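PDB 4XXL: cytochrome c class I from Sideroxydans lithotrophicus, which carries a covalently bound heme c and probably shuttles electrons as part of lithoautotrophic growth. Local coordinates for residues E72-I76 / I107-D112. Sequence-based numbering, arbitrary orientation.
Sequences EAKLI and IKNLVD. With HEC (heme c), chain B.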
loop_
_atom_site.group_PDB
_atom_site.type_symbol
_atom_site.label_atom_id
_atom_site.label_comp_id
_atom_site.label_asym_id
_atom_site.label_seq_id
_atom_site.Cartn_x
_atom_site.Cartn_y
_atom_site.Cartn_z
ATOM N N GLU A 72 -5.752 -9.133 -1.489
ATOM C CA GLU A 72 -4.332 -9.261 -1.155
ATOM C C GLU A 72 -3.433 -9.449 -2.368
ATOM O O GLU A 72 -2.418 -8.774 -2.534
ATOM C CB GLU A 72 -4.131 -10.474 -0.224
ATOM C CG GLU A 72 -2.720 -10.686 0.347
ATOM C CD GLU A 72 -2.637 -11.934 1.228
ATOM O OE1 GLU A 72 -2.666 -11.841 2.457
ATOM O OE2 GLU A 72 -2.542 -13.063 0.678
ATOM N N ALA A 73 -3.832 -10.348 -3.261
ATOM C CA ALA A 73 -3.007 -10.587 -4.441
ATOM C C ALA A 73 -2.923 -9.293 -5.293
ATOM O O ALA A 73 -1.877 -8.958 -5.878
ATOM C CB ALA A 73 -3.573 -11.708 -5.277
ATOM N N LYS A 74 -4.063 -8.574 -5.382
ATOM C CA LYS A 74 -4.085 -7.349 -6.190
ATOM C C LYS A 74 -3.143 -6.279 -5.662
ATOM O O LYS A 74 -2.510 -5.585 -6.481
ATOM C CB LYS A 74 -5.462 -6.719 -6.302
ATOM C CG LYS A 74 -6.415 -7.434 -7.242
ATOM C CD LYS A 74 -6.472 -6.793 -8.624
ATOM C CE LYS A 74 -7.914 -6.686 -9.137
ATOM N NZ LYS A 74 -8.385 -7.922 -9.828
ATOM N N LEU A 75 -3.112 -6.117 -4.340
ATOM C CA LEU A 75 -2.230 -5.075 -3.773
ATOM C C LEU A 75 -0.771 -5.539 -3.749
ATOM O O LEU A 75 0.143 -4.712 -3.927
ATOM C CB LEU A 75 -2.662 -4.607 -2.370
ATOM C CG LEU A 75 -3.967 -3.763 -2.273
ATOM C CD1 LEU A 75 -4.115 -3.137 -0.911
ATOM C CD2 LEU A 75 -4.003 -2.656 -3.353
ATOM N N ILE A 76 -0.544 -6.830 -3.567
ATOM C CA ILE A 76 0.858 -7.343 -3.703
ATOM C C ILE A 76 1.364 -7.047 -5.125
ATOM O O ILE A 76 2.509 -6.567 -5.288
ATOM C CB ILE A 76 1.003 -8.843 -3.366
ATOM C CG1 ILE A 76 0.769 -9.013 -1.878
ATOM C CG2 ILE A 76 2.371 -9.354 -3.829
ATOM C CD1 ILE A 76 0.678 -10.466 -1.393
ATOM N N ILE A 107 6.217 -8.102 2.597
ATOM C CA ILE A 107 5.357 -7.362 1.647
ATOM C C ILE A 107 3.909 -7.792 1.916
ATOM O O ILE A 107 2.995 -6.956 2.024
ATOM C CB ILE A 107 5.785 -7.613 0.229
ATOM C CG1 ILE A 107 7.073 -6.863 -0.068
ATOM C CG2 ILE A 107 4.729 -7.145 -0.756
ATOM C CD1 ILE A 107 7.815 -7.280 -1.320
ATOM N N LYS A 108 3.690 -9.094 2.071
ATOM C CA LYS A 108 2.350 -9.643 2.384
ATOM C C LYS A 108 1.806 -9.035 3.693
ATOM O O LYS A 108 0.651 -8.697 3.831
ATOM C CB LYS A 108 2.377 -11.190 2.474
ATOM C CG LYS A 108 1.019 -11.817 2.721
ATOM C CD LYS A 108 1.077 -13.347 2.755
ATOM C CE LYS A 108 -0.252 -14.021 3.026
ATOM N NZ LYS A 108 -0.914 -13.517 4.273
ATOM N N ASN A 109 2.662 -8.987 4.706
ATOM C CA ASN A 109 2.238 -8.446 5.982
ATOM C C ASN A 109 1.878 -6.964 5.874
ATOM O O ASN A 109 0.862 -6.501 6.452
ATOM C CB ASN A 109 3.357 -8.641 7.016
ATOM C CG ASN A 109 2.987 -8.106 8.354
ATOM O OD1 ASN A 109 2.108 -8.634 9.005
ATOM N ND2 ASN A 109 3.631 -7.026 8.751
ATOM N N LEU A 110 2.612 -6.224 5.071
ATOM C CA LEU A 110 2.267 -4.813 4.877
ATOM C C LEU A 110 0.900 -4.638 4.132
ATOM O O LEU A 110 0.063 -3.847 4.570
ATOM C CB LEU A 110 3.320 -4.085 4.078
ATOM C CG LEU A 110 2.985 -2.666 3.611
ATOM C CD1 LEU A 110 2.625 -1.718 4.737
ATOM C CD2 LEU A 110 4.194 -2.108 2.904
ATOM N N VAL A 111 0.659 -5.415 3.088
ATOM C CA VAL A 111 -0.612 -5.428 2.374
ATOM C C VAL A 111 -1.730 -5.774 3.326
ATOM O O VAL A 111 -2.795 -5.156 3.335
ATOM C CB VAL A 111 -0.532 -6.367 1.143
ATOM C CG1 VAL A 111 -1.928 -6.651 0.515
ATOM C CG2 VAL A 111 0.357 -5.683 0.087
ATOM N N ASP A 112 -1.509 -6.806 4.128
ATOM C CA ASP A 112 -2.560 -7.261 5.047
ATOM C C ASP A 112 -2.912 -6.156 6.063
ATOM O O ASP A 112 -4.090 -5.927 6.403
ATOM C CB ASP A 112 -2.207 -8.566 5.754
ATOM C CG ASP A 112 -2.149 -9.760 4.826
ATOM O OD1 ASP A 112 -2.708 -9.707 3.717
ATOM O OD2 ASP A 112 -1.570 -10.760 5.243
HETATM FE FE HEC B . 1.184 4.451 -3.276
HETATM C CHA HEC B . -1.903 4.151 -4.851
HETATM C CHB HEC B . 0.545 1.596 -1.444
HETATM C CHC HEC B . 4.434 4.480 -2.112
HETATM C CHD HEC B . 1.583 7.544 -4.552
HETATM N NA HEC B . -0.380 3.109 -3.228
HETATM C C1A HEC B . -1.556 3.222 -3.880
HETATM C C2A HEC B . -2.394 2.175 -3.417
HETATM C C3A HEC B . -1.693 1.493 -2.451
HETATM C C4A HEC B . -0.412 2.095 -2.327
HETATM C CMA HEC B . -2.150 0.338 -1.613
HETATM C CAA HEC B . -3.808 1.937 -3.943
HETATM C CBA HEC B . -3.742 1.053 -5.168
HETATM C CGA HEC B . -5.101 0.638 -5.704
HETATM O O1A HEC B . -6.118 1.257 -5.358
HETATM O O2A HEC B . -5.181 -0.427 -6.403
HETATM N NB HEC B . 2.278 3.296 -2.025
HETATM C C1B HEC B . 1.828 2.166 -1.379
HETATM C C2B HEC B . 2.893 1.616 -0.603
HETATM C C3B HEC B . 3.993 2.367 -0.769
HETATM C C4B HEC B . 3.626 3.436 -1.689
HETATM C CMB HEC B . 2.778 0.367 0.224
HETATM C CAB HEC B . 5.377 2.169 -0.288
HETATM C CBB HEC B . 5.908 0.967 -0.810
HETATM N NC HEC B . 2.732 5.833 -3.310
HETATM C C1C HEC B . 3.956 5.566 -2.787
HETATM C C2C HEC B . 4.669 6.770 -2.951
HETATM C C3C HEC B . 3.884 7.728 -3.563
HETATM C C4C HEC B . 2.654 7.054 -3.819
HETATM C CMC HEC B . 6.042 6.946 -2.416
HETATM C CAC HEC B . 4.256 9.169 -3.878
HETATM C CBC HEC B . 5.416 9.425 -4.620
HETATM N ND HEC B . 0.115 5.544 -4.481
HETATM C C1D HEC B . 0.407 6.830 -4.888
HETATM C C2D HEC B . -0.634 7.359 -5.805
HETATM C C3D HEC B . -1.561 6.414 -5.866
HETATM C C4D HEC B . -1.128 5.290 -5.013
HETATM C CMD HEC B . -0.620 8.690 -6.454
HETATM C CAD HEC B . -2.894 6.470 -6.633
HETATM C CBD HEC B . -2.737 5.924 -8.021
HETATM C CGD HEC B . -4.001 5.941 -8.888
HETATM O O1D HEC B . -5.172 5.990 -8.400
HETATM O O2D HEC B . -3.846 5.827 -10.133
#
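A helix-helix contact, apolar on its inner side and charged on its outer side, joins helix 71-81 to the C-terminal helix 104-115 of this class I cytochrome c, beside the heme. The short segments approach to 9.5 Å between axes, their directions 116° apart. Val111 fills the middle: its CG1 lies 3.6 Å from Leu75 CB and also meets the backbone O of Glu72, while CG2 packs 3.9 Å from Ile76 CG1, the two side chains crossing at about a right angle. Val111 holds CG1 anti to its own N (chi1 168°), which turns that methyl to Leu75 and leaves CG2 for Ile76. Ile76 CD1 comes to 4.2 Å from Lys108 CA. On the heme side, Leu75 CD2 and Leu110 CD2 come to 3.9 Å from the heme methyls CMA and CMB; Leu75 packs on Val61 and Tyr65 of helix 58-65, Leu110 on Leu37 of the N-terminal helix 31-40.

On the outer side, Glu72 extends across to Lys108, whose NZ gives its OE1 a salt-bridging hydrogen bond of 3.0 Å, on the syn side but 33° out of the carboxylate plane. The same NZ bonds the syn lone pair of Asp112 OD2. Glu72 OE1 and Asp112 OD1 are only 2.5 Å apart, a separation that suggests one of the two acids carries a proton, and the ammonium of Lys108, bound to both, would ease the remaining negative charge.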